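Local coordinates for protein aromatic-amino-acid transaminase TyrB (Burkholderia cenocepacia K56-2Valvano, PDB 4WD2) that probably transfers amino groups between aromatic amino acids and 2-oxo acids, using pyridoxal phosphate held as a Schiff base on a lysine, at residues Tyr44-Ala56 with Gln314-Ile326. Residues are numbered along the deposited sequence; the frame is centred on the assembly and turned at random.
Sequences YFDAEGRIPVMGA and QWEEELSAMCRRI
Met322 lays its methyl group over one face of the Tyr44 ring, with CE 3.8 Å from the ring centroid in a CH-pi contact. Its SD stands farther off above the same ring, while Ile326 CG1 meets the ring edge. Tyr44, its ring swung away from its own N (chi1 -179°), carries its hydroxyl to Arg325, whose NE donates to OH at 3.0 Å within the guanidinium plane. Met54 completes the buried apolar part: its chain bends at chi3 (84°), bringing CE to 3.5 Å from Trp315 CD1 and 3.8 Å from Met322 SD. Beside it lies a polar, water-lined side. There Glu318 OE1 accepts Gly55 N at 2.9 Å through its syn lone pair, gripping the first turn of helix 55-65, and a water links Glu318 OE2 to Val53 O. Arg325 is also held by Leu388 O at NH2, with Asp46 O over its guanidinium face; its NH1 bond to Phe45 O is weak. Contact is slight at exposed Ala47, whose CB stays 4.1 Å from Arg325 CD. The loop thus spans residues 314-326 of the long helix 309-338, whose Trp315 hydrogen-bonds Asn255 O, next to cofactor-bearing Lys254, stacks on Phe256 and packs against helices 297-307 and 229-232.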
loop_
_atom_site.group_PDB
_atom_site.type_symbol
_atom_site.label_atom_id
_atom_site.label_comp_id
_atom_site.label_asym_id
_atom_site.label_seq_id
_atom_site.Cartn_x
_atom_site.Cartn_y
_atom_site.Cartn_z
ATOM N N TYR A 44 -20.233 -5.576 5.843
ATOM C CA TYR A 44 -21.423 -5.188 6.599
ATOM C C TYR A 44 -22.404 -4.362 5.763
ATOM O O TYR A 44 -22.022 -3.384 5.123
ATOM C CB TYR A 44 -21.052 -4.406 7.866
ATOM C CG TYR A 44 -22.272 -4.013 8.684
ATOM C CD1 TYR A 44 -22.822 -4.885 9.614
ATOM C CD2 TYR A 44 -22.884 -2.776 8.509
ATOM C CE1 TYR A 44 -23.944 -4.531 10.355
ATOM C CE2 TYR A 44 -24.009 -2.417 9.239
ATOM C CZ TYR A 44 -24.530 -3.295 10.155
ATOM O OH TYR A 44 -25.640 -2.930 10.874
ATOM N N PHE A 45 -23.667 -4.778 5.776
ATOM C CA PHE A 45 -24.769 -3.989 5.229
ATOM C C PHE A 45 -25.684 -3.589 6.385
ATOM O O PHE A 45 -25.753 -4.295 7.383
ATOM C CB PHE A 45 -25.542 -4.776 4.168
ATOM C CG PHE A 45 -24.687 -5.248 3.031
ATOM C CD1 PHE A 45 -23.974 -6.431 3.126
ATOM C CD2 PHE A 45 -24.584 -4.502 1.871
ATOM C CE1 PHE A 45 -23.176 -6.866 2.078
ATOM C CE2 PHE A 45 -23.789 -4.924 0.815
ATOM C CZ PHE A 45 -23.083 -6.107 0.916
ATOM N N ASP A 46 -26.375 -2.462 6.267
ATOM C CA ASP A 46 -27.236 -2.018 7.357
ATOM C C ASP A 46 -28.646 -2.589 7.228
ATOM O O ASP A 46 -28.883 -3.515 6.452
ATOM C CB ASP A 46 -27.281 -0.479 7.435
ATOM C CG ASP A 46 -27.761 0.186 6.141
ATOM O OD1 ASP A 46 -28.435 -0.461 5.309
ATOM O OD2 ASP A 46 -27.470 1.390 5.968
ATOM N N ALA A 47 -29.577 -2.028 7.994
ATOM C CA ALA A 47 -30.953 -2.518 8.020
ATOM C C ALA A 47 -31.626 -2.410 6.658
ATOM O O ALA A 47 -32.577 -3.135 6.375
ATOM C CB ALA A 47 -31.765 -1.760 9.062
ATOM N N GLU A 48 -31.136 -1.503 5.820
ATOM C CA GLU A 48 -31.733 -1.284 4.510
ATOM C C GLU A 48 -30.930 -1.973 3.406
ATOM O O GLU A 48 -31.178 -1.754 2.222
ATOM C CB GLU A 48 -31.858 0.219 4.226
ATOM N N GLY A 49 -29.974 -2.811 3.798
ATOM C CA GLY A 49 -29.158 -3.543 2.843
ATOM C C GLY A 49 -28.145 -2.691 2.099
ATOM O O GLY A 49 -27.687 -3.066 1.015
ATOM N N ARG A 50 -27.787 -1.546 2.674
ATOM C CA ARG A 50 -26.775 -0.676 2.072
ATOM C C ARG A 50 -25.468 -0.707 2.855
ATOM O O ARG A 50 -25.461 -0.967 4.055
ATOM C CB ARG A 50 -27.264 0.768 1.997
ATOM C CG ARG A 50 -28.647 0.958 1.424
ATOM C CD ARG A 50 -28.950 2.440 1.299
ATOM N NE ARG A 50 -30.254 2.690 0.702
ATOM C CZ ARG A 50 -31.323 3.092 1.384
ATOM N NH1 ARG A 50 -31.241 3.299 2.696
ATOM N NH2 ARG A 50 -32.474 3.292 0.757
ATOM N N ILE A 51 -24.361 -0.440 2.169
ATOM C CA ILE A 51 -23.091 -0.195 2.840
ATOM C C ILE A 51 -23.142 1.192 3.463
ATOM O O ILE A 51 -23.259 2.191 2.745
ATOM C CB ILE A 51 -21.904 -0.276 1.875
ATOM C CG1 ILE A 51 -21.935 -1.592 1.093
ATOM C CG2 ILE A 51 -20.588 -0.094 2.632
ATOM C CD1 ILE A 51 -20.992 -1.615 -0.101
ATOM N N PRO A 52 -23.057 1.266 4.802
ATOM C CA PRO A 52 -23.247 2.577 5.435
ATOM C C PRO A 52 -22.026 3.486 5.361
ATOM O O PRO A 52 -20.893 3.033 5.200
ATOM C CB PRO A 52 -23.559 2.220 6.894
ATOM C CG PRO A 52 -22.864 0.912 7.114
ATOM C CD PRO A 52 -22.926 0.180 5.794
ATOM N N VAL A 53 -22.289 4.782 5.455
ATOM C CA VAL A 53 -21.272 5.768 5.787
ATOM C C VAL A 53 -21.526 6.170 7.231
ATOM O O VAL A 53 -22.545 6.802 7.520
ATOM C CB VAL A 53 -21.335 7.006 4.873
ATOM C CG1 VAL A 53 -20.439 8.107 5.416
ATOM C CG2 VAL A 53 -20.937 6.644 3.456
ATOM N N MET A 54 -20.634 5.788 8.143
ATOM C CA MET A 54 -20.898 6.011 9.556
ATOM C C MET A 54 -20.968 7.503 9.853
ATOM O O MET A 54 -20.202 8.289 9.290
ATOM C CB MET A 54 -19.835 5.333 10.422
ATOM C CG MET A 54 -19.790 3.821 10.253
ATOM S SD MET A 54 -18.578 3.011 11.315
ATOM C CE MET A 54 -19.480 2.825 12.846
ATOM N N GLY A 55 -21.907 7.878 10.722
ATOM C CA GLY A 55 -22.116 9.265 11.092
ATOM C C GLY A 55 -20.842 9.963 11.522
ATOM O O GLY A 55 -20.561 11.085 11.091
ATOM N N ALA A 56 -20.066 9.291 12.369
ATOM C CA ALA A 56 -18.824 9.853 12.882
ATOM C C ALA A 56 -17.823 10.073 11.760
ATOM O O ALA A 56 -17.060 11.035 11.782
ATOM C CB ALA A 56 -18.228 8.949 13.947
ATOM N N GLN A 314 -19.789 8.815 19.184
ATOM C CA GLN A 314 -20.733 8.589 18.102
ATOM C C GLN A 314 -20.360 7.354 17.300
ATOM O O GLN A 314 -21.223 6.583 16.884
ATOM C CB GLN A 314 -20.789 9.804 17.188
ATOM C CG GLN A 314 -21.852 9.729 16.106
ATOM C CD GLN A 314 -21.764 10.904 15.165
ATOM O OE1 GLN A 314 -20.796 11.668 15.208
ATOM N NE2 GLN A 314 -22.764 11.059 14.305
ATOM N N TRP A 315 -19.065 7.170 17.084
ATOM C CA TRP A 315 -18.573 5.991 16.387
ATOM C C TRP A 315 -18.837 4.700 17.169
ATOM O O TRP A 315 -19.375 3.742 16.612
ATOM C CB TRP A 315 -17.078 6.125 16.097
ATOM C CG TRP A 315 -16.475 4.861 15.569
ATOM C CD1 TRP A 315 -16.717 4.281 14.355
ATOM C CD2 TRP A 315 -15.537 4.012 16.239
ATOM N NE1 TRP A 315 -15.987 3.127 14.228
ATOM C CE2 TRP A 315 -15.254 2.936 15.370
ATOM C CE3 TRP A 315 -14.902 4.058 17.486
ATOM C CZ2 TRP A 315 -14.366 1.920 15.707
ATOM C CZ3 TRP A 315 -14.018 3.048 17.819
ATOM C CH2 TRP A 315 -13.758 1.993 16.934
ATOM N N GLU A 316 -18.459 4.668 18.447
ATOM C CA GLU A 316 -18.652 3.472 19.267
ATOM C C GLU A 316 -20.129 3.105 19.369
ATOM O O GLU A 316 -20.489 1.925 19.381
ATOM C CB GLU A 316 -18.065 3.667 20.670
ATOM C CG GLU A 316 -16.543 3.769 20.709
ATOM C CD GLU A 316 -15.972 3.659 22.118
ATOM O OE1 GLU A 316 -16.670 3.136 23.015
ATOM O OE2 GLU A 316 -14.817 4.093 22.324
ATOM N N GLU A 317 -20.980 4.122 19.446
ATOM C CA GLU A 317 -22.416 3.892 19.532
ATOM C C GLU A 317 -22.965 3.236 18.265
ATOM O O GLU A 317 -23.721 2.274 18.352
ATOM C CB GLU A 317 -23.153 5.203 19.816
ATOM C CG GLU A 317 -23.053 5.643 21.272
ATOM C CD GLU A 317 -23.791 6.946 21.565
ATOM O OE1 GLU A 317 -24.293 7.592 20.615
ATOM O OE2 GLU A 317 -23.865 7.324 22.755
ATOM N N GLU A 318 -22.592 3.748 17.093
ATOM C CA GLU A 318 -23.102 3.184 15.840
ATOM C C GLU A 318 -22.560 1.773 15.627
ATOM O O GLU A 318 -23.280 0.888 15.173
ATOM C CB GLU A 318 -22.748 4.072 14.642
ATOM C CG GLU A 318 -23.285 3.542 13.301
ATOM C CD GLU A 318 -23.225 4.574 12.174
ATOM O OE1 GLU A 318 -22.654 5.665 12.383
ATOM O OE2 GLU A 318 -23.756 4.294 11.075
ATOM N N LEU A 319 -21.293 1.567 15.970
ATOM C CA LEU A 319 -20.678 0.249 15.845
ATOM C C LEU A 319 -21.352 -0.772 16.764
ATOM O O LEU A 319 -21.530 -1.936 16.387
ATOM C CB LEU A 319 -19.178 0.328 16.145
ATOM C CG LEU A 319 -18.417 -1.001 16.129
ATOM C CD1 LEU A 319 -18.401 -1.640 14.731
ATOM C CD2 LEU A 319 -17.011 -0.804 16.666
ATOM N N SER A 320 -21.734 -0.342 17.964
ATOM C CA SER A 320 -22.428 -1.238 18.888
ATOM C C SER A 320 -23.831 -1.558 18.374
ATOM O O SER A 320 -24.320 -2.670 18.545
ATOM C CB SER A 320 -22.501 -0.635 20.294
ATOM O OG SER A 320 -23.452 0.413 20.359
ATOM N N ALA A 321 -24.473 -0.586 17.731
ATOM C CA ALA A 321 -25.768 -0.824 17.096
ATOM C C ALA A 321 -25.631 -1.798 15.922
ATOM O O ALA A 321 -26.514 -2.617 15.686
ATOM C CB ALA A 321 -26.380 0.481 16.635
ATOM N N MET A 322 -24.525 -1.704 15.189
ATOM C CA MET A 322 -24.215 -2.668 14.129
ATOM C C MET A 322 -24.028 -4.062 14.713
ATOM O O MET A 322 -24.562 -5.042 14.194
ATOM C CB MET A 322 -22.957 -2.254 13.360
ATOM C CG MET A 322 -23.138 -1.018 12.504
ATOM S SD MET A 322 -21.576 -0.236 12.067
ATOM C CE MET A 322 -20.754 -1.529 11.173
ATOM N N CYS A 323 -23.262 -4.133 15.793
ATOM C CA CYS A 323 -23.048 -5.381 16.510
ATOM C C CYS A 323 -24.378 -6.007 16.940
ATOM O O CYS A 323 -24.592 -7.203 16.761
ATOM C CB CYS A 323 -22.149 -5.137 17.728
ATOM S SG CYS A 323 -21.559 -6.626 18.560
ATOM N N ARG A 324 -25.275 -5.193 17.494
ATOM C CA ARG A 324 -26.564 -5.696 17.960
ATOM C C ARG A 324 -27.494 -6.093 16.812
ATOM O O ARG A 324 -28.285 -7.019 16.956
ATOM C CB ARG A 324 -27.252 -4.660 18.859
ATOM C CG ARG A 324 -26.641 -4.543 20.253
ATOM C CD ARG A 324 -27.531 -3.741 21.195
ATOM N NE ARG A 324 -27.811 -2.403 20.684
ATOM C CZ ARG A 324 -27.033 -1.345 20.895
ATOM N NH1 ARG A 324 -25.923 -1.473 21.615
ATOM N NH2 ARG A 324 -27.359 -0.164 20.389
ATOM N N ARG A 325 -27.402 -5.401 15.677
ATOM C CA ARG A 325 -28.236 -5.736 14.521
ATOM C C ARG A 325 -27.901 -7.131 13.995
ATOM O O ARG A 325 -28.797 -7.902 13.678
ATOM C CB ARG A 325 -28.087 -4.705 13.397
ATOM C CG ARG A 325 -29.274 -4.711 12.414
ATOM C CD ARG A 325 -28.987 -3.939 11.126
ATOM N NE ARG A 325 -28.038 -4.644 10.271
ATOM C CZ ARG A 325 -28.360 -5.645 9.458
ATOM N NH1 ARG A 325 -27.420 -6.224 8.721
ATOM N NH2 ARG A 325 -29.622 -6.067 9.382
ATOM N N ILE A 326 -26.613 -7.453 13.906
ATOM C CA ILE A 326 -26.194 -8.798 13.516
ATOM C C ILE A 326 -26.745 -9.838 14.503
ATOM O O ILE A 326 -27.268 -10.877 14.090
ATOM C CB ILE A 326 -24.650 -8.919 13.433
ATOM C CG1 ILE A 326 -24.105 -8.054 12.291
ATOM C CG2 ILE A 326 -24.227 -10.373 13.223
ATOM C CD1 ILE A 326 -22.600 -8.059 12.181
HETATM O O HOH W 1 -24.678 6.090 9.516
HETATM O O HOH W 2 -20.992 6.727 13.816
#